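Local coordinates for fiber protein 2 (Fowl adenovirus 1, PDB 2VTW) that probably binds a host receptor as the homotrimeric head of the short fibre, giving the virus its first attachment to the target cell, at residues A[98-104]-A[199-205]; A[4-9]-A[89-95]; A[22-26]-A[120-124]; A[71-77]-A[166-172]. One frame throughout, in Å; residues are numbered along the deposited sequence.

Contact 1 (A[98-104]-A[199-205]); sequences ISMTSFE and ARAPVTV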
loop_
_atom_site.group_PDB
_atom_site.type_symbol
_atom_site.label_atom_id
_atom_site.label_comp_id
_atom_site.label_asym_id
_atom_site.label_seq_id
_atom_site.Cartn_x
_atom_site.Cartn_y
_atom_site.Cartn_z
ATOM N N ILE A 98 1.012 9.992 -25.387
ATOM C CA ILE A 98 0.528 8.740 -24.807
ATOM C C ILE A 98 -1.009 8.739 -24.782
ATOM O O ILE A 98 -1.643 9.771 -24.532
ATOM C CB ILE A 98 1.235 8.428 -23.402
ATOM C CG1 ILE A 98 1.490 6.931 -23.252
ATOM C CG2 ILE A 98 0.456 8.975 -22.229
ATOM C CD1 ILE A 98 2.478 6.394 -24.235
ATOM N N SER A 99 -1.594 7.582 -25.091
ATOM C CA SER A 99 -3.029 7.385 -25.046
ATOM C C SER A 99 -3.548 7.302 -23.609
ATOM O O SER A 99 -2.901 6.694 -22.743
ATOM C CB SER A 99 -3.413 6.092 -25.785
ATOM O OG SER A 99 -4.796 5.776 -25.593
ATOM N N MET A 100 -4.728 7.888 -23.378
ATOM C CA MET A 100 -5.426 7.779 -22.103
ATOM C C MET A 100 -5.773 6.330 -21.777
ATOM O O MET A 100 -6.014 6.002 -20.609
ATOM C CB MET A 100 -6.706 8.610 -22.108
ATOM C CG MET A 100 -6.481 10.096 -21.842
ATOM S SD MET A 100 -5.833 10.467 -20.188
ATOM C CE MET A 100 -7.228 10.060 -19.174
ATOM N N THR A 101 -5.806 5.472 -22.804
ATOM C CA THR A 101 -6.035 4.041 -22.613
ATOM C C THR A 101 -4.901 3.398 -21.813
ATOM O O THR A 101 -5.033 2.272 -21.323
ATOM C CB THR A 101 -6.237 3.273 -23.955
ATOM O OG1 THR A 101 -5.050 3.333 -24.725
ATOM C CG2 THR A 101 -7.386 3.839 -24.766
ATOM N N SER A 102 -3.794 4.108 -21.660
ATOM C CA SER A 102 -2.711 3.632 -20.826
ATOM C C SER A 102 -3.069 3.682 -19.317
ATOM O O SER A 102 -2.339 3.109 -18.488
ATOM C CB SER A 102 -1.450 4.436 -21.102
ATOM O OG SER A 102 -1.128 4.445 -22.482
ATOM N N PHE A 103 -4.185 4.322 -18.967
ATOM C CA PHE A 103 -4.595 4.452 -17.572
ATOM C C PHE A 103 -5.901 3.753 -17.238
ATOM O O PHE A 103 -6.430 3.894 -16.130
ATOM C CB PHE A 103 -4.575 5.937 -17.181
ATOM C CG PHE A 103 -3.288 6.552 -17.486
ATOM C CD1 PHE A 103 -2.194 6.373 -16.633
ATOM C CD2 PHE A 103 -3.085 7.189 -18.704
ATOM C CE1 PHE A 103 -0.962 6.881 -16.964
ATOM C CE2 PHE A 103 -1.837 7.692 -19.037
ATOM C CZ PHE A 103 -0.770 7.533 -18.167
ATOM N N GLU A 104 -6.386 2.953 -18.188
ATOM C CA GLU A 104 -7.531 2.114 -17.968
ATOM C C GLU A 104 -7.098 0.940 -17.098
ATOM O O GLU A 104 -6.143 0.248 -17.430
ATOM C CB GLU A 104 -8.061 1.568 -19.284
ATOM C CG GLU A 104 -9.355 0.780 -19.156
ATOM C CD GLU A 104 -9.750 0.049 -20.456
ATOM O OE1 GLU A 104 -9.159 0.351 -21.530
ATOM O OE2 GLU A 104 -10.675 -0.796 -20.373
ATOM N N ALA A 199 -5.098 -2.481 -17.854
ATOM C CA ALA A 199 -5.513 -3.234 -19.068
ATOM C C ALA A 199 -4.354 -3.497 -20.016
ATOM O O ALA A 199 -4.300 -4.532 -20.650
ATOM C CB ALA A 199 -6.627 -2.495 -19.803
ATOM N N ARG A 200 -3.398 -2.589 -20.098
ATOM C CA ARG A 200 -2.275 -2.776 -21.025
ATOM C C ARG A 200 -1.068 -1.971 -20.586
ATOM O O ARG A 200 -1.215 -1.040 -19.812
ATOM C CB ARG A 200 -2.701 -2.321 -22.441
ATOM C CG ARG A 200 -3.188 -0.882 -22.488
ATOM C CD ARG A 200 -3.850 -0.535 -23.778
ATOM N NE ARG A 200 -5.081 -1.293 -23.985
ATOM C CZ ARG A 200 -6.251 -1.046 -23.411
ATOM N NH1 ARG A 200 -6.445 -0.031 -22.582
ATOM N NH2 ARG A 200 -7.272 -1.809 -23.709
ATOM N N ALA A 201 0.116 -2.309 -21.099
ATOM C CA ALA A 201 1.290 -1.457 -20.969
ATOM C C ALA A 201 1.017 -0.136 -21.727
ATOM O O ALA A 201 0.051 -0.045 -22.486
ATOM C CB ALA A 201 2.562 -2.169 -21.492
ATOM N N PRO A 202 1.798 0.916 -21.458
ATOM C CA PRO A 202 1.489 2.198 -22.126
ATOM C C PRO A 202 1.543 2.144 -23.681
ATOM O O PRO A 202 2.453 1.543 -24.227
ATOM C CB PRO A 202 2.572 3.135 -21.589
ATOM C CG PRO A 202 2.948 2.504 -20.238
ATOM C CD PRO A 202 2.925 1.045 -20.527
ATOM N N VAL A 203 0.546 2.751 -24.335
ATOM C CA VAL A 203 0.478 2.861 -25.813
ATOM C C VAL A 203 0.304 4.312 -26.252
ATOM O O VAL A 203 -0.472 5.068 -25.640
ATOM C CB VAL A 203 -0.708 2.075 -26.416
ATOM C CG1 VAL A 203 -0.370 0.623 -26.508
ATOM C CG2 VAL A 203 -1.988 2.304 -25.601
ATOM N N THR A 204 1.012 4.687 -27.318
ATOM C CA THR A 204 0.848 6.009 -27.945
ATOM C C THR A 204 -0.459 6.110 -28.719
ATOM O O THR A 204 -1.036 5.094 -29.123
ATOM C CB THR A 204 1.963 6.300 -28.914
ATOM O OG1 THR A 204 2.092 5.194 -29.814
ATOM C CG2 THR A 204 3.262 6.510 -28.172
ATOM N N VAL A 205 -0.923 7.348 -28.903
ATOM C CA VAL A 205 -2.118 7.625 -29.703
ATOM C C VAL A 205 -1.803 7.379 -31.179
ATOM O O VAL A 205 -0.640 7.535 -31.612
ATOM C CB VAL A 205 -2.617 9.085 -29.546
ATOM C CG1 VAL A 205 -3.091 9.354 -28.115
ATOM C CG2 VAL A 205 -1.514 10.072 -29.951
ATOM O OXT VAL A 205 -2.710 7.011 -31.952
HETATM O O HOH W 1 -4.194 0.372 -19.283
#

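Contact 2 (A[4-9]-A[89-95]); sequences VAAFTS and GQGTLEP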
loop_
_atom_site.group_PDB
_atom_site.type_symbol
_atom_site.label_atom_id
_atom_site.label_comp_id
_atom_site.label_asym_id
_atom_site.label_seq_id
_atom_site.Cartn_x
_atom_site.Cartn_y
_atom_site.Cartn_z
ATOM N N VAL A 4 6.851 3.249 -19.325
ATOM C CA VAL A 4 6.332 4.055 -18.209
ATOM C C VAL A 4 5.627 5.318 -18.731
ATOM O O VAL A 4 6.153 5.991 -19.617
ATOM C CB VAL A 4 7.477 4.461 -17.246
ATOM C CG1 VAL A 4 6.892 5.215 -16.048
ATOM C CG2 VAL A 4 8.270 3.234 -16.789
ATOM N N ALA A 5 4.435 5.614 -18.213
ATOM C CA ALA A 5 3.657 6.799 -18.573
ATOM C C ALA A 5 2.970 7.376 -17.326
ATOM O O ALA A 5 2.730 6.648 -16.376
ATOM C CB ALA A 5 2.611 6.474 -19.634
ATOM N N ALA A 6 2.672 8.680 -17.363
ATOM C CA ALA A 6 2.053 9.449 -16.270
ATOM C C ALA A 6 0.857 10.254 -16.758
ATOM O O ALA A 6 0.898 10.800 -17.864
ATOM C CB ALA A 6 3.093 10.412 -15.668
ATOM N N PHE A 7 -0.188 10.345 -15.935
ATOM C CA PHE A 7 -1.318 11.264 -16.136
ATOM C C PHE A 7 -1.550 12.103 -14.847
ATOM O O PHE A 7 -1.468 11.568 -13.726
ATOM C CB PHE A 7 -2.580 10.471 -16.485
ATOM C CG PHE A 7 -3.825 11.299 -16.598
ATOM C CD1 PHE A 7 -3.943 12.291 -17.580
ATOM C CD2 PHE A 7 -4.914 11.066 -15.756
ATOM C CE1 PHE A 7 -5.112 13.035 -17.696
ATOM C CE2 PHE A 7 -6.095 11.815 -15.870
ATOM C CZ PHE A 7 -6.190 12.793 -16.851
ATOM N N THR A 8 -1.819 13.402 -15.013
ATOM C CA THR A 8 -2.098 14.335 -13.916
ATOM C C THR A 8 -3.350 15.123 -14.248
ATOM O O THR A 8 -3.507 15.615 -15.367
ATOM C CB THR A 8 -0.950 15.325 -13.703
ATOM O OG1 THR A 8 0.266 14.596 -13.551
ATOM C CG2 THR A 8 -1.177 16.208 -12.457
ATOM N N SER A 9 -4.241 15.250 -13.278
ATOM C CA SER A 9 -5.452 16.034 -13.453
ATOM C C SER A 9 -5.854 16.658 -12.125
ATOM O O SER A 9 -5.525 16.143 -11.065
ATOM C CB SER A 9 -6.584 15.149 -13.949
ATOM O OG SER A 9 -7.789 15.880 -14.107
ATOM N N GLY A 89 -11.205 15.956 -14.980
ATOM C CA GLY A 89 -10.867 16.854 -16.062
ATOM C C GLY A 89 -9.719 16.356 -16.917
ATOM O O GLY A 89 -8.954 15.459 -16.522
ATOM N N GLN A 90 -9.600 16.952 -18.100
ATOM C CA GLN A 90 -8.516 16.648 -19.030
ATOM C C GLN A 90 -7.303 17.081 -18.286
ATOM O O GLN A 90 -7.385 17.984 -17.458
ATOM C CB GLN A 90 -8.633 17.466 -20.326
ATOM C CG GLN A 90 -9.941 17.249 -21.114
ATOM C CD GLN A 90 -9.989 15.921 -21.852
ATOM O OE1 GLN A 90 -8.955 15.421 -22.312
ATOM N NE2 GLN A 90 -11.200 15.338 -21.980
ATOM N N GLY A 91 -6.163 16.483 -18.570
ATOM C CA GLY A 91 -5.016 16.757 -17.745
ATOM C C GLY A 91 -3.782 16.866 -18.571
ATOM O O GLY A 91 -3.807 17.417 -19.660
ATOM N N THR A 92 -2.699 16.308 -18.064
ATOM C CA THR A 92 -1.404 16.406 -18.693
ATOM C C THR A 92 -0.881 14.976 -18.794
ATOM O O THR A 92 -0.891 14.231 -17.794
ATOM C CB THR A 92 -0.479 17.287 -17.829
ATOM O OG1 THR A 92 -1.135 18.538 -17.574
ATOM C CG2 THR A 92 0.882 17.526 -18.498
ATOM N N LEU A 93 -0.472 14.596 -20.007
ATOM C CA LEU A 93 0.024 13.253 -20.295
ATOM C C LEU A 93 1.514 13.359 -20.497
ATOM O O LEU A 93 1.985 14.374 -20.994
ATOM C CB LEU A 93 -0.696 12.658 -21.523
ATOM C CG LEU A 93 -2.154 12.256 -21.208
ATOM C CD1 LEU A 93 -3.074 12.320 -22.407
ATOM C CD2 LEU A 93 -2.236 10.855 -20.541
ATOM N N GLU A 94 2.255 12.346 -20.046
ATOM C CA GLU A 94 3.706 12.239 -20.250
ATOM C C GLU A 94 4.074 10.770 -20.526
ATOM O O GLU A 94 3.753 9.912 -19.721
ATOM C CB GLU A 94 4.497 12.737 -19.032
ATOM C CG GLU A 94 6.040 12.597 -19.196
ATOM C CD GLU A 94 6.858 13.085 -17.970
ATOM O OE1 GLU A 94 6.229 13.632 -17.005
ATOM O OE2 GLU A 94 8.130 12.927 -17.979
ATOM N N PRO A 95 4.682 10.467 -21.694
ATOM C CA PRO A 95 4.940 11.367 -22.837
ATOM C C PRO A 95 3.624 11.987 -23.325
ATOM O O PRO A 95 2.564 11.415 -23.102
ATOM C CB PRO A 95 5.537 10.438 -23.907
ATOM C CG PRO A 95 5.932 9.166 -23.196
ATOM C CD PRO A 95 5.119 9.078 -21.952
HETATM O O HOH W 2 1.341 13.938 -15.864
HETATM O O HOH W 3 -7.394 19.196 -14.661
#

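Contact 3 (A[22-26]-A[120-124]); sequences VSSSN and NIPYY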
loop_
_atom_site.group_PDB
_atom_site.type_symbol
_atom_site.label_atom_id
_atom_site.label_comp_id
_atom_site.label_asym_id
_atom_site.label_seq_id
_atom_site.Cartn_x
_atom_site.Cartn_y
_atom_site.Cartn_z
ATOM N N VAL A 22 -20.536 11.976 -4.754
ATOM C CA VAL A 22 -21.863 11.686 -4.263
ATOM C C VAL A 22 -21.824 11.022 -2.889
ATOM O O VAL A 22 -21.015 10.119 -2.661
ATOM C CB VAL A 22 -22.628 10.776 -5.254
ATOM C CG1 VAL A 22 -24.070 10.610 -4.816
ATOM C CG2 VAL A 22 -22.530 11.327 -6.657
ATOM N N SER A 23 -22.714 11.472 -1.998
ATOM C CA SER A 23 -22.834 10.955 -0.642
ATOM C C SER A 23 -23.642 9.665 -0.634
ATOM O O SER A 23 -24.419 9.409 -1.557
ATOM C CB SER A 23 -23.528 11.985 0.261
ATOM O OG SER A 23 -24.935 11.726 0.369
ATOM N N SER A 24 -23.507 8.879 0.428
ATOM C CA SER A 24 -24.234 7.609 0.539
ATOM C C SER A 24 -25.758 7.758 0.581
ATOM O O SER A 24 -26.485 6.756 0.496
ATOM C CB SER A 24 -23.760 6.801 1.752
ATOM O OG SER A 24 -23.877 7.542 2.949
ATOM N N SER A 25 -26.234 8.999 0.720
ATOM C CA SER A 25 -27.686 9.300 0.688
ATOM C C SER A 25 -28.158 9.823 -0.676
ATOM O O SER A 25 -29.287 10.293 -0.805
ATOM C CB SER A 25 -28.056 10.280 1.806
ATOM O OG SER A 25 -28.155 9.571 3.029
ATOM N N ASN A 26 -27.280 9.710 -1.670
ATOM C CA ASN A 26 -27.542 10.049 -3.074
ATOM C C ASN A 26 -27.582 11.538 -3.381
ATOM O O ASN A 26 -28.093 11.957 -4.422
ATOM C CB ASN A 26 -28.771 9.303 -3.602
ATOM C CG ASN A 26 -28.459 7.850 -3.908
ATOM O OD1 ASN A 26 -27.674 7.559 -4.813
ATOM N ND2 ASN A 26 -29.048 6.934 -3.146
ATOM N N ASN A 120 -30.115 6.037 -12.857
ATOM C CA ASN A 120 -29.971 7.313 -12.120
ATOM C C ASN A 120 -30.106 7.212 -10.568
ATOM O O ASN A 120 -30.878 7.957 -9.932
ATOM C CB ASN A 120 -30.920 8.377 -12.717
ATOM C CG ASN A 120 -30.461 8.869 -14.119
ATOM O OD1 ASN A 120 -30.905 8.348 -15.163
ATOM N ND2 ASN A 120 -29.568 9.871 -14.137
ATOM N N ILE A 121 -29.375 6.253 -9.995
ATOM C CA ILE A 121 -28.992 6.241 -8.582
ATOM C C ILE A 121 -27.525 6.665 -8.665
ATOM O O ILE A 121 -26.696 5.916 -9.170
ATOM C CB ILE A 121 -29.145 4.827 -7.964
ATOM C CG1 ILE A 121 -30.548 4.255 -8.247
ATOM C CG2 ILE A 121 -28.873 4.824 -6.447
ATOM C CD1 ILE A 121 -30.690 2.757 -7.927
ATOM N N PRO A 122 -27.202 7.910 -8.271
ATOM C CA PRO A 122 -25.848 8.381 -8.547
ATOM C C PRO A 122 -24.763 7.907 -7.553
ATOM O O PRO A 122 -23.588 8.093 -7.838
ATOM C CB PRO A 122 -25.994 9.904 -8.487
ATOM C CG PRO A 122 -27.069 10.119 -7.511
ATOM C CD PRO A 122 -28.005 8.941 -7.592
ATOM N N TYR A 123 -25.157 7.331 -6.414
ATOM C CA TYR A 123 -24.191 6.776 -5.456
ATOM C C TYR A 123 -23.931 5.269 -5.643
ATOM O O TYR A 123 -24.854 4.433 -5.598
ATOM C CB TYR A 123 -24.625 7.030 -4.011
ATOM C CG TYR A 123 -23.749 6.370 -2.968
ATOM C CD1 TYR A 123 -22.493 6.881 -2.660
ATOM C CD2 TYR A 123 -24.190 5.245 -2.276
ATOM C CE1 TYR A 123 -21.684 6.287 -1.667
ATOM C CE2 TYR A 123 -23.390 4.632 -1.290
ATOM C CZ TYR A 123 -22.138 5.163 -1.003
ATOM O OH TYR A 123 -21.371 4.561 -0.043
ATOM N N TYR A 124 -22.654 4.944 -5.830
ATOM C CA TYR A 124 -22.196 3.566 -5.796
ATOM C C TYR A 124 -21.227 3.374 -4.603
ATOM O O TYR A 124 -20.260 4.125 -4.472
ATOM C CB TYR A 124 -21.493 3.240 -7.109
ATOM C CG TYR A 124 -21.000 1.809 -7.188
ATOM C CD1 TYR A 124 -21.865 0.777 -7.537
ATOM C CD2 TYR A 124 -19.674 1.486 -6.919
ATOM C CE1 TYR A 124 -21.433 -0.525 -7.608
ATOM C CE2 TYR A 124 -19.236 0.168 -6.993
ATOM C CZ TYR A 124 -20.124 -0.821 -7.332
ATOM O OH TYR A 124 -19.724 -2.121 -7.420
#

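Contact 4 (A[71-77]-A[166-172]); sequences YFTVWVS and LIAFTFQ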
loop_
_atom_site.group_PDB
_atom_site.type_symbol
_atom_site.label_atom_id
_atom_site.label_comp_id
_atom_site.label_asym_id
_atom_site.label_seq_id
_atom_site.Cartn_x
_atom_site.Cartn_y
_atom_site.Cartn_z
ATOM N N TYR A 71 -20.449 8.233 4.214
ATOM C CA TYR A 71 -19.659 7.752 3.057
ATOM C C TYR A 71 -19.829 8.646 1.855
ATOM O O TYR A 71 -20.861 9.266 1.683
ATOM C CB TYR A 71 -20.048 6.339 2.645
ATOM C CG TYR A 71 -19.782 5.237 3.638
ATOM C CD1 TYR A 71 -19.412 5.492 4.972
ATOM C CD2 TYR A 71 -19.947 3.929 3.261
ATOM C CE1 TYR A 71 -19.194 4.449 5.858
ATOM C CE2 TYR A 71 -19.760 2.900 4.146
ATOM C CZ TYR A 71 -19.367 3.160 5.426
ATOM O OH TYR A 71 -19.175 2.100 6.272
ATOM N N PHE A 72 -18.797 8.723 1.027
ATOM C CA PHE A 72 -18.929 9.330 -0.286
ATOM C C PHE A 72 -17.959 8.723 -1.287
ATOM O O PHE A 72 -16.871 8.248 -0.907
ATOM C CB PHE A 72 -18.806 10.853 -0.224
ATOM C CG PHE A 72 -17.426 11.376 0.055
ATOM C CD1 PHE A 72 -16.524 11.573 -0.971
ATOM C CD2 PHE A 72 -17.059 11.746 1.349
ATOM C CE1 PHE A 72 -15.272 12.074 -0.731
ATOM C CE2 PHE A 72 -15.802 12.260 1.607
ATOM C CZ PHE A 72 -14.908 12.435 0.569
ATOM N N THR A 73 -18.349 8.747 -2.563
ATOM C CA THR A 73 -17.600 8.052 -3.617
ATOM C C THR A 73 -17.052 9.032 -4.628
ATOM O O THR A 73 -17.733 9.992 -5.031
ATOM C CB THR A 73 -18.478 7.000 -4.315
ATOM O OG1 THR A 73 -18.952 6.069 -3.341
ATOM C CG2 THR A 73 -17.727 6.261 -5.442
ATOM N N VAL A 74 -15.811 8.789 -5.014
ATOM C CA VAL A 74 -15.155 9.455 -6.118
ATOM C C VAL A 74 -14.777 8.370 -7.165
ATOM O O VAL A 74 -14.224 7.316 -6.824
ATOM C CB VAL A 74 -13.892 10.211 -5.643
ATOM C CG1 VAL A 74 -13.096 10.801 -6.842
ATOM C CG2 VAL A 74 -14.296 11.315 -4.687
ATOM N N TRP A 75 -15.132 8.625 -8.425
ATOM C CA TRP A 75 -14.789 7.761 -9.554
ATOM C C TRP A 75 -13.571 8.283 -10.276
ATOM O O TRP A 75 -13.569 9.421 -10.722
ATOM C CB TRP A 75 -15.971 7.691 -10.538
ATOM C CG TRP A 75 -17.048 6.819 -10.045
ATOM C CD1 TRP A 75 -18.165 7.198 -9.388
ATOM C CD2 TRP A 75 -17.100 5.386 -10.146
ATOM N NE1 TRP A 75 -18.916 6.095 -9.066
ATOM C CE2 TRP A 75 -18.276 4.969 -9.517
ATOM C CE3 TRP A 75 -16.245 4.420 -10.677
ATOM C CZ2 TRP A 75 -18.639 3.629 -9.438
ATOM C CZ3 TRP A 75 -16.603 3.102 -10.597
ATOM C CH2 TRP A 75 -17.787 2.712 -9.994
ATOM N N VAL A 76 -12.512 7.483 -10.376
ATOM C CA VAL A 76 -11.389 7.839 -11.261
ATOM C C VAL A 76 -11.585 7.123 -12.596
ATOM O O VAL A 76 -11.815 5.891 -12.633
ATOM C CB VAL A 76 -10.010 7.512 -10.668
ATOM C CG1 VAL A 76 -8.910 7.690 -11.701
ATOM C CG2 VAL A 76 -9.756 8.403 -9.465
ATOM N N SER A 77 -11.490 7.904 -13.677
ATOM C CA SER A 77 -11.829 7.442 -15.026
ATOM C C SER A 77 -10.719 7.793 -15.960
ATOM O O SER A 77 -10.067 8.811 -15.774
ATOM C CB SER A 77 -13.138 8.070 -15.500
ATOM O OG SER A 77 -13.485 7.634 -16.808
ATOM N N LEU A 166 -13.683 1.421 -14.423
ATOM C CA LEU A 166 -13.201 2.576 -13.666
ATOM C C LEU A 166 -12.819 2.139 -12.239
ATOM O O LEU A 166 -13.175 1.036 -11.826
ATOM C CB LEU A 166 -14.297 3.644 -13.577
ATOM C CG LEU A 166 -14.506 4.588 -14.797
ATOM C CD1 LEU A 166 -14.976 3.818 -16.042
ATOM C CD2 LEU A 166 -15.486 5.699 -14.401
ATOM N N ILE A 167 -12.138 3.025 -11.500
ATOM C CA ILE A 167 -11.848 2.816 -10.072
ATOM C C ILE A 167 -12.790 3.637 -9.169
ATOM O O ILE A 167 -12.781 4.846 -9.229
ATOM C CB ILE A 167 -10.353 3.175 -9.702
ATOM C CG1 ILE A 167 -9.375 2.661 -10.764
ATOM C CG2 ILE A 167 -10.025 2.627 -8.261
ATOM C CD1 ILE A 167 -7.990 3.276 -10.738
ATOM N N ALA A 168 -13.580 2.966 -8.338
ATOM C CA ALA A 168 -14.400 3.614 -7.323
ATOM C C ALA A 168 -13.606 3.713 -6.006
ATOM O O ALA A 168 -13.041 2.711 -5.541
ATOM C CB ALA A 168 -15.695 2.850 -7.097
ATOM N N PHE A 169 -13.539 4.927 -5.457
ATOM C CA PHE A 169 -12.957 5.205 -4.138
ATOM C C PHE A 169 -14.090 5.635 -3.241
ATOM O O PHE A 169 -14.678 6.681 -3.483
ATOM C CB PHE A 169 -11.969 6.358 -4.197
ATOM C CG PHE A 169 -10.684 6.056 -4.907
ATOM C CD1 PHE A 169 -9.511 5.903 -4.204
ATOM C CD2 PHE A 169 -10.636 5.995 -6.287
ATOM C CE1 PHE A 169 -8.321 5.656 -4.847
ATOM C CE2 PHE A 169 -9.426 5.736 -6.953
ATOM C CZ PHE A 169 -8.278 5.560 -6.245
ATOM N N THR A 170 -14.431 4.844 -2.229
ATOM C CA THR A 170 -15.456 5.260 -1.272
ATOM C C THR A 170 -14.799 5.625 0.055
ATOM O O THR A 170 -14.145 4.787 0.702
ATOM C CB THR A 170 -16.603 4.255 -1.108
ATOM O OG1 THR A 170 -17.255 4.028 -2.373
ATOM C CG2 THR A 170 -17.644 4.775 -0.121
ATOM N N PHE A 171 -14.974 6.891 0.426
ATOM C CA PHE A 171 -14.415 7.476 1.642
ATOM C C PHE A 171 -15.397 7.267 2.762
ATOM O O PHE A 171 -16.527 7.727 2.683
ATOM C CB PHE A 171 -14.135 8.956 1.422
ATOM C CG PHE A 171 -13.082 9.210 0.377
ATOM C CD1 PHE A 171 -11.805 9.577 0.741
ATOM C CD2 PHE A 171 -13.367 9.074 -0.978
ATOM C CE1 PHE A 171 -10.814 9.795 -0.212
ATOM C CE2 PHE A 171 -12.381 9.290 -1.951
ATOM C CZ PHE A 171 -11.117 9.657 -1.578
ATOM N N GLN A 172 -14.967 6.564 3.803
ATOM C CA GLN A 172 -15.839 6.164 4.879
ATOM C C GLN A 172 -15.441 6.904 6.165
ATOM O O GLN A 172 -14.498 6.491 6.870
ATOM C CB GLN A 172 -15.768 4.656 5.049
ATOM C CG GLN A 172 -15.878 3.910 3.695
ATOM C CD GLN A 172 -15.946 2.413 3.819
ATOM O OE1 GLN A 172 -16.436 1.730 2.911
ATOM N NE2 GLN A 172 -15.479 1.876 4.949
#

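Contact 1 (A[98-104]-A[199-205])
R200 reaches back across E104 and T101, and a single nitrogen does most of the gripping. A bend at chi3 (65°) helps bring the guanidinium edge to the other segment. NH1 then gives one bond to T101 O at 3.0 Å and an almost straight, salt-bridging one to E104 OE1 at 2.9 Å, both acceptors lying in the guanidinium plane. The E104 chain is extended, yet its carboxylate does not lie flat with the arginine: the two planes stand 43° apart, and OE1 is met from above its own plane. The A199 methyl lies over one face of the guanidinium, near its rim, while A199 N bonds to E104 O. The segment 98-104 makes a short 3-10 turn at residues 100-102, and the C-terminal tail of the head domain, leaving strand 185-197, runs past it. Within that turn S102 OG works both ways, donating to S99 O and accepting from V203 N at 3.0 Å. V203 O in turn takes S99 N at 2.8 Å, in its carbonyl plane, at the single bridge between I98 and T204. Beside these bonds V203 CG2 sits 3.3 Å from T101 OG1, the two side chains crossing at about a right angle. CD1 of I98 comes in on the carbonyl of V203, at 3.5 Å from its O, and also touches P202 CB and T204 CG2.

Contact 2 (A[4-9]-A[89-95])
This is an antiparallel strand pairing at the start of the head: residues 4-9, opening the long strand 4-23, meet the short strand 92-94 and the loop leading into it. A6 faces E94 and T8 faces T92 as hydrogen-bonded pairs, each closed by two backbone bonds, such as A6 N to E94 O at 2.9 Å. F7 and L93 form the non-hydrogen-bonded pair between them. With CG of F7 anti to the backbone N (chi1 175°), the ring runs out along the partner strand instead of standing off it; its CD1 meets L93 CD2 obliquely at 3.7 Å, while its edge is turned to G91 N and G89 O. Since G91 carries no side chain, its CA can come within 3.0 Å of T8 O. Strand 28-40 pairs with the other edge of this run, so strand 92-94 is added at the rim of the curled sheet. A6 and E94, on the face away from F7 and L93, pack against M41 of a second subunit, and V4 meets V4 of the third, placing this face at the trimer interface. Where the strands part, S9 OG donates to G89 O at 2.7 Å from above the carbonyl plane, and Y33 OH also bonds this hydroxyl. Water 2 spans T8 OG1 and T92 O. P95, after a cis peptide bond, has its CD 4.3 Å from A5 CB.

Contact 3 (A[22-26]-A[120-124])
Two torsions bring Y123 to S24 and N26: CG of Y123 lies anti to the backbone N (chi1 174°), sending the ring across the turn, and CG of N26 sits beside its own backbone N (chi1 -77°), which swings the amide back to the tyrosine. The ring takes S24 CA squarely over its centre, a CH-pi contact 3.4 Å from the centroid and only 4° off the normal, with S24 CB lying over CZ at 3.6 Å. N26 OD1 accepts from Y123 N at 3.0 Å, the donor nearly along the C=O axis, and is packed tightly against P122 CD (3.1 Å). Amide and phenol planes are almost perpendicular. V22 also packs here, its CG1 against Y123 CB at 3.7 Å and its CG2 against P122 O. The receiving surface is a type I turn from S23 to N26, closed by N26 N to S23 O, with an ST turn in which S23 OG accepts from S25 N. It is the hairpin bend between strands 4-23 and 28-40. S25 OG bonds V65 O in helix 64-67, and the loop at 120-124 lies beside strand 71-76, where Y123 packs on Y71 and T73.

Contact 4 (A[71-77]-A[166-172])
F72, its CG between the backbone N and the carbonyl carbon (chi1 72°), meets F171 at the apolar centre, their rings nearly parallel (8°) but offset so far that they barely overlap, centroids 4.8 Å apart; F171 CB sits over the F72 face. Farther along the same face, V76 CG2 rests on F169 CE2 at 3.7 Å and V74 CG2 lies against F171 CE2. This face looks into the core of the head's antiparallel beta-sandwich: F169 and F171 reach strands 43-53 and 185-197, which pack opposite. Six backbone bonds join the strands through the pairs F72-F171, V74-F169 and V76-I167. On the other face A168 CB lies over the six-membered ring of W75, 3.6 Å from its centroid. Beyond, T170 OG1 donates to T73 OG1 at 2.8 Å; the first also bonds S126 N and the second Y124 O. At the partly exposed end the Q172 amide stacks along the Y71 ring, CG over its centre at 3.8 Å.

Overall arrangement
Strand 4-23 links contacts 2 and 3: its first residues form contact 2 and its last enter contact 3, with centres about 28 Å apart on opposite sides of the chain's centre. Contact 4, about 4 Å from that centre, joins two inner strands of the same curled sheet, and strand 71-76 borders strand 4-23, so contacts 3 and 4 touch. Contacts 1 and 2 also touch, through F103 and M100 packed on L93. Along the chain contact 2 closes before contact 1 opens; every other pair of contacts interleaves. The head is thus built from segments far apart in sequence, with both chain termini gathered at the end where contact 2 meets the other subunits.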